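Local coordinates for protein ferredoxin component of dioxygenase (Sphingobium yanoikuyae, PDB 2I7F) that carries a Rieske-type [2Fe-2S] cluster and probably passes electrons to the terminal oxygenase of a biphenyl 2,3-dioxygenase system, at residues N3-C8 with E24-L29; L29-Y32 with E37-V40. One frame throughout, in Å; residues are numbered along the deposited sequence.

Both contacts reach the six-stranded antiparallel sheet of this Rieske ferredoxin, and their centres lie about 12 Å apart. Along the chain, residues 3-8 come first, on strand 4-9, one edge of the sheet; the loop 24-29 follows and runs directly into strand 29-34, whose hairpin with strand 37-42 makes contact 2. Leu29 is common to both, closing contact 1 and opening contact 2. The two also touch where Leu7 CD1 meets Val40 CG1 at 3.7 Å and where Cys8 SG packs on Val31 CG1, so they form one continuous stretch of apolar packing. Contact 1 lies away from the cluster site, while contact 2 is nearer to it.

Contact 1. Residues N3-C8 with E24-L29; sequences NKLRLC and EKMPAL
Leu5 divides its two methyls between neighbouring loop residues: CD2 sits against the aliphatic chain of Lys25, 3.6 Å from its CE, while CD1 rests on Met26 CG at 3.9 Å with Met26 SD hardly farther off. Both partners cross the leucine at a slant. In Leu5, CG stands anti to the carbonyl carbon (chi1 -67°), which spreads the methyl fork towards the loop. Met26 reaches it by folding back on itself, every torsion near -60°, and this hooked shape brings both CG and SD to that methyl. Lys25 instead extends through chi2 and bends farther out, laying CE and NZ over CD2 at the exposed margin. Two residues along the strand, Leu7 meets Leu29 at roughly a right angle, its CD2 lying 3.6 Å from Leu29 CD1 and its CD1 also close to that one methyl. The contact thus brings edge strand 4-9 of the Rieske domain's larger antiparallel sheet against the loop that enters strand 29-34, with no hydrogen bond between 3-8 and 24-29. Ile101 of strand 98-102 touches Leu7, Met26 and Leu29, and Tyr90 adds to the packing on the last two. An alanine in place of Leu5 would remove both methyls and would probably open a gap beside Met26 SD and leave the Lys25 chain without its apolar support.

Contact 2. Residues L29-Y32 with E37-V40; sequences LAVY and EVFV
Val31 and Val40 stand side by side on one face of the hairpin and point the same way, CG2 to CG2 at 4.2 Å, as a non-hydrogen-bonded antiparallel pair. Val31 also meets Val38 at a slant, its CG1 3.8 Å from Val38 CG1; in each valine this methyl is anti to the backbone N (chi1 -173° in Val31). Leu29 CD2 extends the apolar row more loosely towards Val40 CG1. Val99 of strand 98-102 packs on all three valines. Tyr32 and Phe39 occupy the other face as a hydrogen-bonded pair, but their rings diverge. The Tyr32 ring turns its edge to the Phe39 carbonyl, with O in the ring plane and 3.5 Å from CD1, whereas the Phe39 ring leads away from strand 29-32. That carbonyl also accepts a nearly straight bond from Tyr32 N, 2.9 Å to Phe39 O, and Phe39 N returns a bond to Tyr32 O. A CA-H...O contact flanks the pair, Val38 CA lying 3.1 Å from Tyr32 O. The far end of the tyrosine is fixed by a hydrogen bond between its OH and Thr41 OG1, and Ile73 touches both aromatic residues. The Tyr32 side chain lies about 9 Å from those of the cluster ligands Cys45 and Cys64. The arrangement is that of an antiparallel beta hairpin within the larger sheet of a Rieske ferredoxin, with valines on one face and aromatics on the other.

Contact 1. Residues N3-C8 with E24-L29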
loop_
_atom_site.group_PDB
_atom_site.type_symbol
_atom_site.label_atom_id
_atom_site.label_comp_id
_atom_site.label_asym_id
_atom_site.label_seq_id
_atom_site.Cartn_x
_atom_site.Cartn_y
_atom_site.Cartn_z
ATOM N N ASN A 3 -12.240 -2.409 -16.515
ATOM C CA ASN A 3 -12.151 -3.607 -15.640
ATOM C C ASN A 3 -10.874 -3.494 -14.811
ATOM O O ASN A 3 -10.856 -2.672 -13.902
ATOM C CB ASN A 3 -12.237 -4.903 -16.462
ATOM C CG ASN A 3 -12.571 -6.152 -15.605
ATOM O OD1 ASN A 3 -12.715 -7.279 -16.147
ATOM N ND2 ASN A 3 -12.715 -5.958 -14.279
ATOM N N LYS A 4 -9.808 -4.245 -15.121
ATOM C CA LYS A 4 -8.657 -4.363 -14.221
ATOM C C LYS A 4 -7.353 -3.750 -14.721
ATOM O O LYS A 4 -7.086 -3.701 -15.925
ATOM C CB LYS A 4 -8.420 -5.824 -13.843
ATOM C CG LYS A 4 -9.704 -6.474 -13.333
ATOM C CD LYS A 4 -9.483 -7.479 -12.270
ATOM C CE LYS A 4 -10.799 -8.067 -11.797
ATOM N NZ LYS A 4 -11.733 -7.103 -11.194
ATOM N N LEU A 5 -6.570 -3.268 -13.760
ATOM C CA LEU A 5 -5.264 -2.666 -13.994
ATOM C C LEU A 5 -4.229 -3.552 -13.358
ATOM O O LEU A 5 -4.347 -3.833 -12.186
ATOM C CB LEU A 5 -5.164 -1.291 -13.315
ATOM C CG LEU A 5 -6.041 -0.161 -13.832
ATOM C CD1 LEU A 5 -5.849 1.140 -13.023
ATOM C CD2 LEU A 5 -5.716 0.002 -15.300
ATOM N N ARG A 6 -3.229 -4.000 -14.119
ATOM C CA ARG A 6 -2.084 -4.710 -13.539
ATOM C C ARG A 6 -1.103 -3.748 -12.842
ATOM O O ARG A 6 -0.693 -2.752 -13.432
ATOM C CB ARG A 6 -1.352 -5.503 -14.615
ATOM C CG ARG A 6 -2.175 -6.640 -15.114
ATOM C CD ARG A 6 -1.527 -7.422 -16.220
ATOM N NE ARG A 6 -1.357 -6.568 -17.362
ATOM C CZ ARG A 6 -0.897 -6.959 -18.540
ATOM N NH1 ARG A 6 -0.540 -8.220 -18.745
ATOM N NH2 ARG A 6 -0.829 -6.072 -19.521
ATOM N N LEU A 7 -0.716 -4.059 -11.606
ATOM C CA LEU A 7 0.230 -3.224 -10.846
ATOM C C LEU A 7 1.660 -3.758 -10.882
ATOM O O LEU A 7 2.591 -3.015 -11.185
ATOM C CB LEU A 7 -0.246 -2.989 -9.389
ATOM C CG LEU A 7 -1.665 -2.445 -9.283
ATOM C CD1 LEU A 7 -2.094 -2.223 -7.797
ATOM C CD2 LEU A 7 -1.820 -1.158 -10.113
ATOM N N CYS A 8 1.816 -5.060 -10.648
ATOM C CA CYS A 8 3.121 -5.678 -10.506
ATOM C C CYS A 8 2.890 -7.150 -10.337
ATOM O O CYS A 8 1.778 -7.572 -10.032
ATOM C CB CYS A 8 3.903 -5.099 -9.298
ATOM S SG CYS A 8 3.269 -5.429 -7.613
ATOM N N GLU A 24 -0.244 4.773 -14.576
ATOM C CA GLU A 24 -0.574 6.052 -15.162
ATOM C C GLU A 24 -1.995 6.556 -14.855
ATOM O O GLU A 24 -2.212 7.764 -14.756
ATOM C CB GLU A 24 -0.254 6.098 -16.665
ATOM C CG GLU A 24 -0.971 5.098 -17.570
ATOM C CD GLU A 24 -0.445 5.168 -19.006
ATOM O OE1 GLU A 24 0.105 4.142 -19.483
ATOM O OE2 GLU A 24 -0.572 6.243 -19.658
ATOM N N LYS A 25 -2.945 5.679 -14.612
ATOM C CA LYS A 25 -4.286 6.183 -14.280
ATOM C C LYS A 25 -4.454 6.719 -12.812
ATOM O O LYS A 25 -5.388 7.453 -12.508
ATOM C CB LYS A 25 -5.337 5.116 -14.658
ATOM C CG LYS A 25 -5.590 5.068 -16.183
ATOM C CD LYS A 25 -6.431 3.859 -16.641
ATOM C CE LYS A 25 -5.614 2.831 -17.481
ATOM N NZ LYS A 25 -6.470 2.118 -18.531
ATOM N N MET A 26 -3.493 6.431 -11.946
ATOM C CA MET A 26 -3.715 6.422 -10.526
ATOM C C MET A 26 -2.767 7.307 -9.725
ATOM O O MET A 26 -1.669 7.653 -10.184
ATOM C CB MET A 26 -3.519 4.990 -10.038
ATOM C CG MET A 26 -4.396 3.950 -10.661
ATOM S SD MET A 26 -6.157 4.176 -10.444
ATOM C CE MET A 26 -6.294 3.986 -8.686
ATOM N N PRO A 27 -3.180 7.650 -8.493
ATOM C CA PRO A 27 -2.226 8.181 -7.546
ATOM C C PRO A 27 -1.149 7.158 -7.262
ATOM O O PRO A 27 -1.379 5.980 -7.428
ATOM C CB PRO A 27 -3.066 8.478 -6.284
ATOM C CG PRO A 27 -4.429 8.031 -6.551
ATOM C CD PRO A 27 -4.551 7.574 -7.947
ATOM N N ALA A 28 0.018 7.588 -6.827
ATOM C CA ALA A 28 1.062 6.634 -6.472
ATOM C C ALA A 28 0.432 5.554 -5.591
ATOM O O ALA A 28 -0.374 5.880 -4.708
ATOM C CB ALA A 28 2.224 7.315 -5.751
ATOM N N LEU A 29 0.800 4.286 -5.833
ATOM C CA LEU A 29 0.240 3.117 -5.135
ATOM C C LEU A 29 1.328 2.339 -4.426
ATOM O O LEU A 29 2.465 2.386 -4.832
ATOM C CB LEU A 29 -0.464 2.189 -6.109
ATOM C CG LEU A 29 -1.682 2.739 -6.893
ATOM C CD1 LEU A 29 -2.043 1.718 -7.966
ATOM C CD2 LEU A 29 -2.852 3.045 -5.989
#

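Contact 2. Residues L29-Y32 with E37-V40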
loop_
_atom_site.group_PDB
_atom_site.type_symbol
_atom_site.label_atom_id
_atom_site.label_comp_id
_atom_site.label_asym_id
_atom_site.label_seq_id
_atom_site.Cartn_x
_atom_site.Cartn_y
_atom_site.Cartn_z
ATOM N N LEU A 29 0.800 4.286 -5.833
ATOM C CA LEU A 29 0.240 3.117 -5.135
ATOM C C LEU A 29 1.328 2.339 -4.426
ATOM O O LEU A 29 2.465 2.386 -4.832
ATOM C CB LEU A 29 -0.464 2.189 -6.109
ATOM C CG LEU A 29 -1.682 2.739 -6.893
ATOM C CD1 LEU A 29 -2.043 1.718 -7.966
ATOM C CD2 LEU A 29 -2.852 3.045 -5.989
ATOM N N ALA A 30 0.957 1.683 -3.331
ATOM C CA ALA A 30 1.845 0.894 -2.519
ATOM C C ALA A 30 1.253 -0.488 -2.510
ATOM O O ALA A 30 0.094 -0.656 -2.238
ATOM C CB ALA A 30 1.934 1.430 -1.137
ATOM N N VAL A 31 2.085 -1.487 -2.780
ATOM C CA VAL A 31 1.672 -2.885 -2.735
ATOM C C VAL A 31 2.430 -3.635 -1.622
ATOM O O VAL A 31 3.655 -3.546 -1.515
ATOM C CB VAL A 31 1.915 -3.562 -4.100
ATOM C CG1 VAL A 31 1.320 -4.983 -4.122
ATOM C CG2 VAL A 31 1.336 -2.713 -5.204
ATOM N N TYR A 32 1.672 -4.373 -0.796
ATOM C CA TYR A 32 2.184 -5.064 0.359
ATOM C C TYR A 32 1.829 -6.538 0.359
ATOM O O TYR A 32 0.784 -6.939 -0.150
ATOM C CB TYR A 32 1.628 -4.493 1.649
ATOM C CG TYR A 32 1.546 -3.011 1.754
ATOM C CD1 TYR A 32 0.518 -2.322 1.120
ATOM C CD2 TYR A 32 2.424 -2.284 2.547
ATOM C CE1 TYR A 32 0.378 -0.997 1.243
ATOM C CE2 TYR A 32 2.272 -0.878 2.672
ATOM C CZ TYR A 32 1.245 -0.258 2.029
ATOM O OH TYR A 32 1.044 1.128 2.105
ATOM N N GLU A 37 -0.400 -12.672 1.977
ATOM C CA GLU A 37 -1.575 -12.095 1.264
ATOM C C GLU A 37 -1.252 -10.649 0.871
ATOM O O GLU A 37 -0.569 -9.960 1.603
ATOM C CB GLU A 37 -2.815 -12.074 2.151
ATOM C CG GLU A 37 -3.763 -13.244 2.048
ATOM C CD GLU A 37 -3.294 -14.413 2.771
ATOM O OE1 GLU A 37 -3.013 -14.281 3.973
ATOM O OE2 GLU A 37 -3.234 -15.479 2.150
ATOM N N VAL A 38 -1.817 -10.189 -0.249
ATOM C CA VAL A 38 -1.515 -8.899 -0.868
ATOM C C VAL A 38 -2.607 -7.820 -0.607
ATOM O O VAL A 38 -3.787 -8.092 -0.613
ATOM C CB VAL A 38 -1.271 -9.112 -2.413
ATOM C CG1 VAL A 38 -1.089 -7.817 -3.159
ATOM C CG2 VAL A 38 -0.074 -10.034 -2.656
ATOM N N PHE A 39 -2.154 -6.598 -0.324
ATOM C CA PHE A 39 -2.987 -5.439 -0.067
ATOM C C PHE A 39 -2.397 -4.304 -0.872
ATOM O O PHE A 39 -1.194 -4.318 -1.185
ATOM C CB PHE A 39 -3.030 -5.132 1.455
ATOM C CG PHE A 39 -3.574 -6.281 2.275
ATOM C CD1 PHE A 39 -2.737 -7.319 2.709
ATOM C CD2 PHE A 39 -4.955 -6.402 2.502
ATOM C CE1 PHE A 39 -3.248 -8.388 3.398
ATOM C CE2 PHE A 39 -5.471 -7.473 3.186
ATOM C CZ PHE A 39 -4.621 -8.478 3.647
ATOM N N VAL A 40 -3.253 -3.354 -1.249
ATOM C CA VAL A 40 -2.880 -2.187 -2.046
ATOM C C VAL A 40 -3.512 -0.934 -1.391
ATOM O O VAL A 40 -4.727 -0.917 -1.097
ATOM C CB VAL A 40 -3.306 -2.324 -3.554
ATOM C CG1 VAL A 40 -2.989 -1.026 -4.388
ATOM C CG2 VAL A 40 -2.612 -3.557 -4.190
#